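Local coordinates for ankyrin-repeat protein B (Legionella pneumophila, PDB 5K34), which is a bacterial F-box effector that hijacks the host ubiquitin-proteasome system, its ankyrin domain, the part described here, probably serving to bind partner proteins, at residues A[16-21]-A[58-63]; A[51-56]-A[84-89]; A[35-40]-A[66-71]; A[42-47]-A[76-81]. All coordinates share one frame; numbering follows the deposited sequence.

Contact 1 of 4, residues A[16-21]-A[58-63]; sequences VAARSN and YQTANY. With SO4 (sulfate ion), chain C.
N21 meets T60 and Q59 where helix 5-19 of the ankyrin domain ends in a Schellman motif and comes up beside the first turns of helix 58-67. The amide of N21 divides its work between its two ends. Its OD1 takes two hydrogen bonds from T60, one from the hydroxyl (T60 OG1 to N21 OD1, 2.7 Å) and one from the backbone (T60 N to N21 OD1, 3.2 Å); the backbone donor lies almost in line with the C=O bond, and the hydroxyl is tilted from the carbonyl plane. T60 can grip with both groups because OG1 stands beside its own N and anti to its carbonyl carbon (chi1 -67°). At the other end, N21 ND2 donates to Q59 OE1 at 2.9 Å, approaching from above the plane of the Q59 amide. The two side chains cross at about a right angle, and the bend of Q59 at chi2 turns its amide back toward N21. Further out, a sulfate, probably from the crystallisation liquor, accepts from both amides.

Positive phi at N21 defines the C-prime position of the motif, in which N21 N bonds to A18 O, ending helix 5-19 and leaving the N21 side chain beside helix 58-67. Below the polar cluster the contact becomes apolar: the methyl T60 CG2 rests 4.1 Å from A18 CA.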
loop_
_atom_site.group_PDB
_atom_site.type_symbol
_atom_site.label_atom_id
_atom_site.label_comp_id
_atom_site.label_asym_id
_atom_site.label_seq_id
_atom_site.Cartn_x
_atom_site.Cartn_y
_atom_site.Cartn_z
ATOM N N VAL A 16 -6.827 -5.453 -5.653
ATOM C CA VAL A 16 -6.254 -6.665 -6.231
ATOM C C VAL A 16 -5.032 -6.380 -7.119
ATOM O O VAL A 16 -4.016 -7.096 -7.050
ATOM C CB VAL A 16 -7.331 -7.450 -6.993
ATOM C CG1 VAL A 16 -6.711 -8.601 -7.788
ATOM C CG2 VAL A 16 -8.352 -7.992 -6.005
ATOM N N ALA A 17 -5.135 -5.347 -7.952
ATOM C CA ALA A 17 -4.023 -5.017 -8.838
ATOM C C ALA A 17 -2.810 -4.657 -8.002
ATOM O O ALA A 17 -1.691 -5.089 -8.303
ATOM C CB ALA A 17 -4.406 -3.862 -9.747
ATOM N N ALA A 18 -2.987 -3.848 -6.954
ATOM C CA ALA A 18 -1.852 -3.472 -6.119
ATOM C C ALA A 18 -1.271 -4.679 -5.391
ATOM O O ALA A 18 -0.042 -4.865 -5.386
ATOM C CB ALA A 18 -2.267 -2.415 -5.130
ATOM N N ARG A 19 -2.118 -5.550 -4.827
ATOM C CA ARG A 19 -1.620 -6.733 -4.114
ATOM C C ARG A 19 -0.854 -7.668 -5.029
ATOM O O ARG A 19 0.075 -8.362 -4.568
ATOM C CB ARG A 19 -2.837 -7.449 -3.513
ATOM C CG ARG A 19 -2.416 -8.519 -2.472
ATOM C CD ARG A 19 -3.627 -9.219 -1.844
ATOM N NE ARG A 19 -4.469 -8.341 -1.064
ATOM C CZ ARG A 19 -5.708 -7.951 -1.419
ATOM N NH1 ARG A 19 -6.265 -8.272 -2.576
ATOM N NH2 ARG A 19 -6.384 -7.143 -0.588
ATOM N N SER A 20 -1.209 -7.688 -6.315
ATOM C CA SER A 20 -0.527 -8.585 -7.261
ATOM C C SER A 20 0.623 -7.915 -7.979
ATOM O O SER A 20 1.225 -8.517 -8.877
ATOM C CB SER A 20 -1.482 -9.150 -8.303
ATOM O OG SER A 20 -2.068 -8.096 -9.027
ATOM N N ASN A 21 0.993 -6.698 -7.585
ATOM C CA ASN A 21 2.116 -5.986 -8.212
ATOM C C ASN A 21 1.829 -5.641 -9.666
ATOM O O ASN A 21 2.766 -5.429 -10.445
ATOM C CB ASN A 21 3.439 -6.758 -8.077
ATOM C CG ASN A 21 4.672 -5.853 -7.907
ATOM O OD1 ASN A 21 4.599 -4.668 -7.586
ATOM N ND2 ASN A 21 5.846 -6.475 -8.061
ATOM N N TYR A 58 6.456 -4.933 -3.739
ATOM C CA TYR A 58 7.194 -3.805 -3.181
ATOM C C TYR A 58 7.469 -2.687 -4.185
ATOM O O TYR A 58 7.518 -1.531 -3.796
ATOM C CB TYR A 58 8.465 -4.275 -2.434
ATOM C CG TYR A 58 8.126 -5.181 -1.284
ATOM C CD1 TYR A 58 7.345 -4.735 -0.211
ATOM C CD2 TYR A 58 8.588 -6.467 -1.233
ATOM C CE1 TYR A 58 7.009 -5.564 0.848
ATOM C CE2 TYR A 58 8.290 -7.313 -0.157
ATOM C CZ TYR A 58 7.495 -6.858 0.848
ATOM O OH TYR A 58 7.176 -7.746 1.858
ATOM N N GLN A 59 7.586 -3.040 -5.464
ATOM C CA GLN A 59 7.746 -1.967 -6.477
ATOM C C GLN A 59 6.456 -1.118 -6.617
ATOM O O GLN A 59 6.599 0.111 -6.684
ATOM C CB GLN A 59 8.173 -2.515 -7.831
ATOM C CG GLN A 59 9.438 -3.388 -7.796
ATOM C CD GLN A 59 9.135 -4.866 -7.780
ATOM O OE1 GLN A 59 8.291 -5.327 -6.972
ATOM N NE2 GLN A 59 9.754 -5.635 -8.658
ATOM N N THR A 60 5.318 -1.737 -6.532
ATOM C CA THR A 60 4.073 -1.004 -6.557
ATOM C C THR A 60 3.939 -0.146 -5.285
ATOM O O THR A 60 3.507 0.992 -5.337
ATOM C CB THR A 60 2.890 -1.965 -6.725
ATOM O OG1 THR A 60 2.967 -2.562 -8.024
ATOM C CG2 THR A 60 1.534 -1.230 -6.614
ATOM N N ALA A 61 4.311 -0.704 -4.140
ATOM C CA ALA A 61 4.278 0.068 -2.881
ATOM C C ALA A 61 5.179 1.298 -2.971
ATOM O O ALA A 61 4.808 2.389 -2.558
ATOM C CB ALA A 61 4.710 -0.794 -1.709
ATOM N N ASN A 62 6.398 1.115 -3.510
ATOM C CA ASN A 62 7.326 2.214 -3.711
ATOM C C ASN A 62 6.744 3.280 -4.623
ATOM O O ASN A 62 6.813 4.481 -4.331
ATOM C CB ASN A 62 8.668 1.733 -4.249
ATOM C CG ASN A 62 9.634 1.253 -3.176
ATOM O OD1 ASN A 62 9.887 0.030 -2.984
ATOM N ND2 ASN A 62 10.191 2.194 -2.451
ATOM N N TYR A 63 6.156 2.863 -5.749
ATOM C CA TYR A 63 5.546 3.823 -6.668
ATOM C C TYR A 63 4.470 4.619 -5.969
ATOM O O TYR A 63 4.412 5.852 -6.089
ATOM C CB TYR A 63 5.003 3.086 -7.899
ATOM C CG TYR A 63 4.225 3.964 -8.790
ATOM C CD1 TYR A 63 2.861 4.130 -8.615
ATOM C CD2 TYR A 63 4.838 4.665 -9.850
ATOM C CE1 TYR A 63 2.096 4.952 -9.449
ATOM C CE2 TYR A 63 4.093 5.510 -10.682
ATOM C CZ TYR A 63 2.739 5.633 -10.476
ATOM O OH TYR A 63 1.998 6.454 -11.325
HETATM S S SO4 C . 7.674 -9.469 -9.151
HETATM O O1 SO4 C . 7.947 -10.305 -10.372
HETATM O O2 SO4 C . 6.156 -9.267 -8.960
HETATM O O3 SO4 C . 8.302 -10.075 -7.939
HETATM O O4 SO4 C . 8.398 -8.169 -9.200
#

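Contact 2 of 4, residues A[51-56]-A[84-89]; sequences AAIEGK and SLLKKQ
I53 and L86 both hold their first side-chain carbon beside the backbone N (I53 CG1 at chi1 -70°, L86 CG at -76°), which sends the branch methyl I53 CG2 toward helix 82-91 and lets the two side chains cross at about a right angle. L85 takes the other course, with CG anti to the backbone N (chi1 -172°), and its CD2 reaches the same methyl. I53 CG2 therefore sits between two leucine branches, 3.7 Å from L86 CD2 and 3.8 Å from L85 CD2.

One helical turn on, the extended chain of Q89 brings its amide to the end of helix 48-54. Q89 NE2 donates to I53 O at 2.9 Å, from above the carbonyl plane, while K56 N reaches the same oxygen from the opposite face as part of the Schellman motif that closes the helix. A side chain of helix 82-91 thus adds a second bond to a carbonyl of the final turn. A water accepts from Q89 NE2 and donates to E54 O (2.8 Å), extending the link by one residue. The other end of the amide is also held, since Q89 OE1 is hydrogen-bonded to Y58 OH, fixing how the group is turned.

This is helix-to-helix packing within the ankyrin stack: it joins helix 48-54 to helix 82-91, with Y58 of helix 58-67 and L106 and I107 of helix 97-112 packed against L86.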
loop_
_atom_site.group_PDB
_atom_site.type_symbol
_atom_site.label_atom_id
_atom_site.label_comp_id
_atom_site.label_asym_id
_atom_site.label_seq_id
_atom_site.Cartn_x
_atom_site.Cartn_y
_atom_site.Cartn_z
ATOM N N ALA A 51 -2.403 -2.977 0.515
ATOM C CA ALA A 51 -2.578 -4.136 -0.354
ATOM C C ALA A 51 -1.254 -4.533 -0.995
ATOM O O ALA A 51 -0.899 -5.722 -1.017
ATOM C CB ALA A 51 -3.627 -3.862 -1.409
ATOM N N ALA A 52 -0.522 -3.550 -1.536
ATOM C CA ALA A 52 0.763 -3.840 -2.135
ATOM C C ALA A 52 1.711 -4.419 -1.126
ATOM O O ALA A 52 2.375 -5.421 -1.430
ATOM C CB ALA A 52 1.330 -2.572 -2.786
ATOM N N ILE A 53 1.787 -3.847 0.067
ATOM C CA ILE A 53 2.687 -4.388 1.096
ATOM C C ILE A 53 2.347 -5.842 1.405
ATOM O O ILE A 53 3.222 -6.718 1.383
ATOM C CB ILE A 53 2.629 -3.510 2.368
ATOM C CG1 ILE A 53 3.288 -2.163 2.087
ATOM C CG2 ILE A 53 3.300 -4.246 3.551
ATOM C CD1 ILE A 53 2.927 -1.097 3.124
ATOM N N GLU A 54 1.067 -6.147 1.656
ATOM C CA GLU A 54 0.761 -7.524 2.071
ATOM C C GLU A 54 0.955 -8.504 0.945
ATOM O O GLU A 54 1.218 -9.695 1.210
ATOM C CB GLU A 54 -0.657 -7.653 2.636
ATOM C CG GLU A 54 -1.761 -7.565 1.616
ATOM C CD GLU A 54 -3.146 -7.515 2.250
ATOM O OE1 GLU A 54 -3.277 -7.711 3.483
ATOM O OE2 GLU A 54 -4.105 -7.200 1.510
ATOM N N GLY A 55 0.889 -8.091 -0.323
ATOM C CA GLY A 55 1.166 -8.958 -1.465
ATOM C C GLY A 55 2.638 -9.056 -1.792
ATOM O O GLY A 55 2.969 -9.718 -2.785
ATOM N N LYS A 56 3.509 -8.410 -1.019
ATOM C CA LYS A 56 4.947 -8.351 -1.319
ATOM C C LYS A 56 5.203 -7.690 -2.648
ATOM O O LYS A 56 6.220 -7.917 -3.330
ATOM C CB LYS A 56 5.601 -9.744 -1.258
ATOM C CG LYS A 56 5.357 -10.474 0.059
ATOM C CD LYS A 56 6.190 -11.723 0.222
ATOM C CE LYS A 56 5.946 -12.726 -0.884
ATOM N NZ LYS A 56 6.710 -13.981 -0.550
ATOM N N SER A 84 3.397 -0.361 10.342
ATOM C CA SER A 84 3.322 -1.488 11.277
ATOM C C SER A 84 3.188 -2.813 10.549
ATOM O O SER A 84 3.715 -3.826 10.995
ATOM C CB SER A 84 2.212 -1.274 12.321
ATOM O OG SER A 84 0.912 -1.519 11.781
ATOM N N LEU A 85 2.534 -2.828 9.382
ATOM C CA LEU A 85 2.413 -4.057 8.603
ATOM C C LEU A 85 3.788 -4.475 8.064
ATOM O O LEU A 85 4.144 -5.660 8.109
ATOM C CB LEU A 85 1.404 -3.849 7.469
ATOM C CG LEU A 85 1.030 -5.113 6.696
ATOM C CD1 LEU A 85 0.346 -6.133 7.635
ATOM C CD2 LEU A 85 0.141 -4.753 5.524
ATOM N N LEU A 86 4.559 -3.511 7.571
ATOM C CA LEU A 86 5.953 -3.780 7.143
ATOM C C LEU A 86 6.765 -4.334 8.306
ATOM O O LEU A 86 7.535 -5.284 8.135
ATOM C CB LEU A 86 6.583 -2.515 6.563
ATOM C CG LEU A 86 6.116 -2.150 5.154
ATOM C CD1 LEU A 86 6.449 -0.671 4.905
ATOM C CD2 LEU A 86 6.764 -3.055 4.113
ATOM N N LYS A 87 6.614 -3.716 9.474
ATOM C CA LYS A 87 7.360 -4.181 10.655
ATOM C C LYS A 87 6.976 -5.607 11.009
ATOM O O LYS A 87 7.852 -6.387 11.398
ATOM C CB LYS A 87 7.122 -3.242 11.829
ATOM C CG LYS A 87 7.953 -1.961 11.745
ATOM C CD LYS A 87 7.647 -1.084 12.963
ATOM C CE LYS A 87 8.500 0.167 12.984
ATOM N NZ LYS A 87 9.811 -0.103 13.654
ATOM N N LYS A 88 5.697 -5.952 10.903
ATOM C CA LYS A 88 5.307 -7.350 11.127
ATOM C C LYS A 88 5.975 -8.377 10.167
ATOM O O LYS A 88 6.411 -9.474 10.531
ATOM C CB LYS A 88 3.806 -7.494 11.042
ATOM C CG LYS A 88 3.059 -6.985 12.254
ATOM C CD LYS A 88 1.567 -7.335 12.202
ATOM C CE LYS A 88 1.381 -8.839 12.117
ATOM N NZ LYS A 88 0.045 -9.214 12.702
ATOM N N GLN A 89 6.061 -7.974 8.888
ATOM C CA GLN A 89 6.727 -8.751 7.866
ATOM C C GLN A 89 8.222 -8.899 8.208
ATOM O O GLN A 89 8.771 -9.995 8.106
ATOM C CB GLN A 89 6.573 -8.094 6.486
ATOM C CG GLN A 89 5.151 -8.154 5.955
ATOM C CD GLN A 89 5.090 -7.664 4.514
ATOM O OE1 GLN A 89 5.916 -6.846 4.084
ATOM N NE2 GLN A 89 4.110 -8.142 3.771
HETATM O O HOH W 1 2.218 -10.440 3.759
#

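Contact 3 of 4, residues A[35-40]-A[66-71]; sequences DPTQTN and RKYTFD
Y68, the first residue beyond helix 58-67, lays one face of its ring against P36. The proline CG stands almost over the ring centre, 3.7 Å from the Y68 centroid and 9° off the normal, a CH-pi contact. T69 O lies 3.4 Å from T37 CG2, and a water donates to both T69 O and T37 OG1. F70 then turns its ring to the same methyl, T37 CG2 lying 3.8 Å from the F70 centroid and 4° off the normal. At D71 a second water bridges the backbone N to T37 O.

T37 can offer its methyl because D35 OD1 takes hydrogen bonds from T37 N (2.9 Å) and T37 OG1 (2.8 Å), which fixes the hydroxyl on the side of D35. The bond from T37 N makes an Asx turn, set within a type I beta turn from D35 to Q38. The loops that follow helix 23-30 and helix 58-67 thus pack side by side, as in the stacked repeats of the ankyrin fold.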
loop_
_atom_site.group_PDB
_atom_site.type_symbol
_atom_site.label_atom_id
_atom_site.label_comp_id
_atom_site.label_asym_id
_atom_site.label_seq_id
_atom_site.Cartn_x
_atom_site.Cartn_y
_atom_site.Cartn_z
ATOM N N ASP A 35 -8.527 8.587 -5.924
ATOM C CA ASP A 35 -7.468 9.016 -5.033
ATOM C C ASP A 35 -7.090 7.819 -4.140
ATOM O O ASP A 35 -7.881 7.409 -3.256
ATOM C CB ASP A 35 -7.927 10.210 -4.184
ATOM C CG ASP A 35 -6.872 10.690 -3.231
ATOM O OD1 ASP A 35 -5.834 10.017 -2.987
ATOM O OD2 ASP A 35 -7.035 11.808 -2.642
ATOM N N PRO A 36 -5.892 7.242 -4.351
ATOM C CA PRO A 36 -5.594 5.979 -3.640
ATOM C C PRO A 36 -5.306 6.203 -2.162
ATOM O O PRO A 36 -5.146 5.218 -1.411
ATOM C CB PRO A 36 -4.329 5.485 -4.375
ATOM C CG PRO A 36 -3.655 6.765 -4.803
ATOM C CD PRO A 36 -4.783 7.689 -5.214
ATOM N N THR A 37 -5.169 7.455 -1.722
ATOM C CA THR A 37 -4.791 7.738 -0.330
ATOM C C THR A 37 -6.021 7.885 0.578
ATOM O O THR A 37 -5.842 7.935 1.820
ATOM C CB THR A 37 -3.949 9.049 -0.209
ATOM O OG1 THR A 37 -4.815 10.190 -0.428
ATOM C CG2 THR A 37 -2.821 9.080 -1.212
ATOM N N GLN A 38 -7.200 8.004 -0.010
ATOM C CA GLN A 38 -8.391 8.252 0.791
ATOM C C GLN A 38 -9.233 6.989 0.855
ATOM O O GLN A 38 -9.455 6.299 -0.143
ATOM C CB GLN A 38 -9.189 9.414 0.193
ATOM C CG GLN A 38 -8.456 10.762 0.233
ATOM C CD GLN A 38 -7.818 11.097 1.590
ATOM O OE1 GLN A 38 -6.570 11.223 1.719
ATOM N NE2 GLN A 38 -8.660 11.290 2.611
ATOM N N THR A 39 -9.734 6.700 2.043
ATOM C CA THR A 39 -10.459 5.457 2.295
ATOM C C THR A 39 -11.559 5.714 3.315
ATOM O O THR A 39 -11.769 6.884 3.719
ATOM C CB THR A 39 -9.484 4.325 2.707
ATOM O OG1 THR A 39 -10.221 3.119 2.867
ATOM C CG2 THR A 39 -8.732 4.679 3.987
ATOM N N ASN A 40 -12.278 4.686 3.724
ATOM C CA ASN A 40 -13.428 4.863 4.607
ATOM C C ASN A 40 -13.781 3.522 5.225
ATOM O O ASN A 40 -13.160 2.512 4.978
ATOM C CB ASN A 40 -14.615 5.462 3.824
ATOM C CG ASN A 40 -15.035 4.611 2.636
ATOM O OD1 ASN A 40 -14.888 3.385 2.622
ATOM N ND2 ASN A 40 -15.560 5.260 1.607
ATOM N N ARG A 66 5.845 7.093 -3.445
ATOM C CA ARG A 66 6.567 8.215 -4.062
ATOM C C ARG A 66 5.617 9.170 -4.767
ATOM O O ARG A 66 5.847 10.402 -4.704
ATOM C CB ARG A 66 7.600 7.639 -5.044
ATOM C CG ARG A 66 8.564 8.659 -5.655
ATOM C CD ARG A 66 9.388 9.458 -4.613
ATOM N NE ARG A 66 10.346 8.649 -3.837
ATOM C CZ ARG A 66 10.449 8.666 -2.500
ATOM N NH1 ARG A 66 9.673 9.474 -1.795
ATOM N NH2 ARG A 66 11.310 7.866 -1.895
ATOM N N LYS A 67 4.562 8.676 -5.381
ATOM C CA LYS A 67 3.743 9.482 -6.284
ATOM C C LYS A 67 2.588 10.159 -5.576
ATOM O O LYS A 67 2.076 11.192 -6.078
ATOM C CB LYS A 67 3.228 8.631 -7.427
ATOM C CG LYS A 67 4.320 8.314 -8.472
ATOM C CD LYS A 67 4.779 9.554 -9.259
ATOM C CE LYS A 67 5.983 9.238 -10.117
ATOM N NZ LYS A 67 6.575 10.510 -10.628
ATOM N N TYR A 68 2.165 9.676 -4.412
ATOM C CA TYR A 68 1.012 10.214 -3.704
ATOM C C TYR A 68 1.372 10.451 -2.266
ATOM O O TYR A 68 2.355 9.890 -1.755
ATOM C CB TYR A 68 -0.177 9.220 -3.747
ATOM C CG TYR A 68 -0.653 8.938 -5.145
ATOM C CD1 TYR A 68 -1.567 9.796 -5.794
ATOM C CD2 TYR A 68 -0.140 7.858 -5.856
ATOM C CE1 TYR A 68 -1.970 9.536 -7.125
ATOM C CE2 TYR A 68 -0.505 7.605 -7.180
ATOM C CZ TYR A 68 -1.406 8.470 -7.796
ATOM O OH TYR A 68 -1.791 8.222 -9.097
ATOM N N THR A 69 0.647 11.314 -1.597
ATOM C CA THR A 69 0.907 11.629 -0.180
ATOM C C THR A 69 0.097 10.740 0.736
ATOM O O THR A 69 -1.098 10.975 0.967
ATOM C CB THR A 69 0.636 13.120 0.142
ATOM O OG1 THR A 69 1.435 13.907 -0.756
ATOM C CG2 THR A 69 1.034 13.427 1.592
ATOM N N PHE A 70 0.711 9.653 1.177
ATOM C CA PHE A 70 0.101 8.722 2.119
ATOM C C PHE A 70 0.567 9.017 3.540
ATOM O O PHE A 70 1.714 9.368 3.744
ATOM C CB PHE A 70 0.546 7.263 1.827
ATOM C CG PHE A 70 -0.167 6.620 0.660
ATOM C CD1 PHE A 70 -1.335 5.909 0.826
ATOM C CD2 PHE A 70 0.371 6.710 -0.638
ATOM C CE1 PHE A 70 -1.983 5.306 -0.240
ATOM C CE2 PHE A 70 -0.268 6.134 -1.719
ATOM C CZ PHE A 70 -1.435 5.425 -1.529
ATOM N N ASP A 71 -0.343 8.814 4.511
ATOM C CA ASP A 71 0.025 8.825 5.909
ATOM C C ASP A 71 0.496 7.400 6.273
ATOM O O ASP A 71 -0.344 6.494 6.313
ATOM C CB ASP A 71 -1.185 9.239 6.752
ATOM C CG ASP A 71 -0.915 9.123 8.226
ATOM O OD1 ASP A 71 0.180 8.689 8.676
ATOM O OD2 ASP A 71 -1.882 9.412 9.012
HETATM O O HOH W 2 -3.292 8.090 3.637
HETATM O O HOH W 3 -3.111 12.849 -0.062
#

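Contact 4 of 4, residues A[42-47]-A[76-81]; sequences YHLNRT and DNYGDS
D76 OD2 is gripped from two directions: R46 NE donates to it at 2.9 Å in a salt bridge, and a water donates to it at 2.7 Å. The oxygen lies at the guanidinium edge, close to its plane, and the N-H bond is nearly straight (165°). The same water accepts from R46 NH1 and donates to D80 OD2, linking both acidic side chains of segment 76-81 to the arginine. R46 and D76 run side by side, and the bend of R46 at chi3 brings NE within bonding distance of D76 OD2.

D76 OD1 serves its own loop, accepting from D80 N at 3.0 Å and more weakly from Y78 N. The backbones also join, N77 N donating to L44 O at 2.9 Å. L44 CD1 packs 4.1 Å from Y78 CE2, and R46 CD comes to the edge of that ring. R46 is held at its far end by E54, whose OE1 bonds to NH1.

The turns are type I' from H43 to R46 and type I from D76 to G79. Each leads into a helix through an N-cap, T47 and S81, and such side-by-side turns correspond to the beta-hairpin-like fingers that link stacked ankyrin repeats.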
loop_
_atom_site.group_PDB
_atom_site.type_symbol
_atom_site.label_atom_id
_atom_site.label_comp_id
_atom_site.label_asym_id
_atom_site.label_seq_id
_atom_site.Cartn_x
_atom_site.Cartn_y
_atom_site.Cartn_z
ATOM N N TYR A 42 -16.321 1.544 4.716
ATOM C CA TYR A 42 -16.794 0.540 3.769
ATOM C C TYR A 42 -15.598 -0.270 3.216
ATOM O O TYR A 42 -15.669 -1.464 3.020
ATOM C CB TYR A 42 -17.582 1.189 2.608
ATOM C CG TYR A 42 -18.130 0.167 1.636
ATOM C CD1 TYR A 42 -19.282 -0.580 1.938
ATOM C CD2 TYR A 42 -17.461 -0.115 0.466
ATOM C CE1 TYR A 42 -19.758 -1.542 1.051
ATOM C CE2 TYR A 42 -17.916 -1.070 -0.435
ATOM C CZ TYR A 42 -19.069 -1.774 -0.111
ATOM O OH TYR A 42 -19.520 -2.757 -1.004
ATOM N N HIS A 43 -14.498 0.462 2.979
ATOM C CA HIS A 43 -13.234 -0.133 2.493
ATOM C C HIS A 43 -12.309 -0.556 3.636
ATOM O O HIS A 43 -11.103 -0.768 3.403
ATOM C CB HIS A 43 -12.579 0.841 1.539
ATOM C CG HIS A 43 -13.375 1.072 0.301
ATOM N ND1 HIS A 43 -13.809 0.035 -0.511
ATOM C CD2 HIS A 43 -13.843 2.219 -0.265
ATOM C CE1 HIS A 43 -14.491 0.533 -1.529
ATOM N NE2 HIS A 43 -14.516 1.850 -1.410
ATOM N N LEU A 44 -12.867 -0.720 4.848
ATOM C CA LEU A 44 -12.149 -1.207 6.009
ATOM C C LEU A 44 -10.966 -0.290 6.400
ATOM O O LEU A 44 -10.032 -0.753 7.067
ATOM C CB LEU A 44 -11.674 -2.667 5.861
ATOM C CG LEU A 44 -12.737 -3.683 5.419
ATOM C CD1 LEU A 44 -12.133 -5.087 5.324
ATOM C CD2 LEU A 44 -14.100 -3.614 6.130
ATOM N N ASN A 45 -11.016 0.970 5.930
ATOM C CA ASN A 45 -9.912 1.911 6.136
ATOM C C ASN A 45 -8.566 1.421 5.570
ATOM O O ASN A 45 -7.508 1.875 5.995
ATOM C CB ASN A 45 -9.783 2.342 7.612
ATOM C CG ASN A 45 -10.797 3.392 7.971
ATOM O OD1 ASN A 45 -11.400 3.300 9.110
ATOM N ND2 ASN A 45 -10.989 4.337 7.155
ATOM N N ARG A 46 -8.642 0.547 4.566
ATOM C CA ARG A 46 -7.425 0.104 3.880
ATOM C C ARG A 46 -7.144 0.961 2.660
ATOM O O ARG A 46 -8.020 1.658 2.132
ATOM C CB ARG A 46 -7.562 -1.378 3.443
ATOM C CG ARG A 46 -8.104 -2.311 4.526
ATOM C CD ARG A 46 -7.860 -3.766 4.183
ATOM N NE ARG A 46 -6.521 -4.155 4.608
ATOM C CZ ARG A 46 -5.750 -5.027 3.967
ATOM N NH1 ARG A 46 -4.536 -5.298 4.440
ATOM N NH2 ARG A 46 -6.157 -5.609 2.832
ATOM N N THR A 47 -5.895 0.892 2.169
ATOM C CA THR A 47 -5.541 1.551 0.902
ATOM C C THR A 47 -4.782 0.546 0.038
ATOM O O THR A 47 -4.333 -0.492 0.541
ATOM C CB THR A 47 -4.583 2.741 1.143
ATOM O OG1 THR A 47 -3.330 2.255 1.636
ATOM C CG2 THR A 47 -5.199 3.783 2.104
ATOM N N ASP A 76 -5.704 0.750 9.299
ATOM C CA ASP A 76 -6.967 0.171 8.836
ATOM C C ASP A 76 -7.741 -0.410 10.004
ATOM O O ASP A 76 -7.344 -0.299 11.182
ATOM C CB ASP A 76 -6.720 -0.841 7.713
ATOM C CG ASP A 76 -6.154 -2.139 8.154
ATOM O OD1 ASP A 76 -5.941 -2.412 9.361
ATOM O OD2 ASP A 76 -5.908 -2.994 7.226
ATOM N N ASN A 77 -8.900 -1.008 9.709
ATOM C CA ASN A 77 -9.784 -1.508 10.787
ATOM C C ASN A 77 -9.295 -2.777 11.406
ATOM O O ASN A 77 -9.919 -3.228 12.384
ATOM C CB ASN A 77 -11.235 -1.608 10.292
ATOM C CG ASN A 77 -11.869 -0.230 10.136
ATOM O OD1 ASN A 77 -11.272 0.758 10.505
ATOM N ND2 ASN A 77 -13.108 -0.235 9.611
ATOM N N TYR A 78 -8.243 -3.394 10.871
ATOM C CA TYR A 78 -7.555 -4.479 11.553
ATOM C C TYR A 78 -6.541 -3.897 12.543
ATOM O O TYR A 78 -5.969 -4.668 13.346
ATOM C CB TYR A 78 -6.806 -5.382 10.577
ATOM C CG TYR A 78 -7.718 -6.050 9.571
ATOM C CD1 TYR A 78 -8.310 -7.281 9.877
ATOM C CD2 TYR A 78 -7.988 -5.457 8.363
ATOM C CE1 TYR A 78 -9.116 -7.936 8.935
ATOM C CE2 TYR A 78 -8.799 -6.086 7.409
ATOM C CZ TYR A 78 -9.340 -7.324 7.686
ATOM O OH TYR A 78 -10.099 -7.963 6.735
ATOM N N GLY A 79 -6.266 -2.606 12.437
ATOM C CA GLY A 79 -5.275 -1.949 13.303
ATOM C C GLY A 79 -3.900 -1.789 12.613
ATOM O O GLY A 79 -2.972 -1.308 13.274
ATOM N N ASP A 80 -3.747 -2.198 11.358
ATOM C CA ASP A 80 -2.454 -2.152 10.678
ATOM C C ASP A 80 -2.255 -0.864 9.905
ATOM O O ASP A 80 -3.146 -0.430 9.171
ATOM C CB ASP A 80 -2.348 -3.298 9.689
ATOM C CG ASP A 80 -2.471 -4.669 10.349
ATOM O OD1 ASP A 80 -1.953 -4.877 11.473
ATOM O OD2 ASP A 80 -3.071 -5.573 9.715
ATOM N N SER A 81 -1.091 -0.245 10.060
ATOM C CA SER A 81 -0.690 0.873 9.192
ATOM C C SER A 81 0.343 0.333 8.182
ATOM O O SER A 81 0.894 -0.749 8.354
ATOM C CB SER A 81 -0.070 1.998 10.025
ATOM O OG SER A 81 1.102 1.493 10.640
HETATM O O HOH W 4 -4.098 -4.958 7.251
#

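In the fold
From the N terminus, contact 1 closes the stretch from helix 5-19 to helix 58-67. Within it lie 35-40, 42-47 and 51-56, whose partners follow in the same order: contact 3 closes the chain from 35-40 to 66-71, contact 4 from 42-47 to 76-81, and contact 2 from 51-56 to 84-89. No contact therefore nests within another, and every pair crosses, as expected when successive repeats stack in sequence. Contacts 1 and 2 join the helices, and contacts 3 and 4 the loops between them. The R19-E54 salt bridge ties contact 1 to contact 2, and another joins contact 2 to contact 4. A hydrogen bond from T39 OG1 to R46 O links contacts 3 and 4.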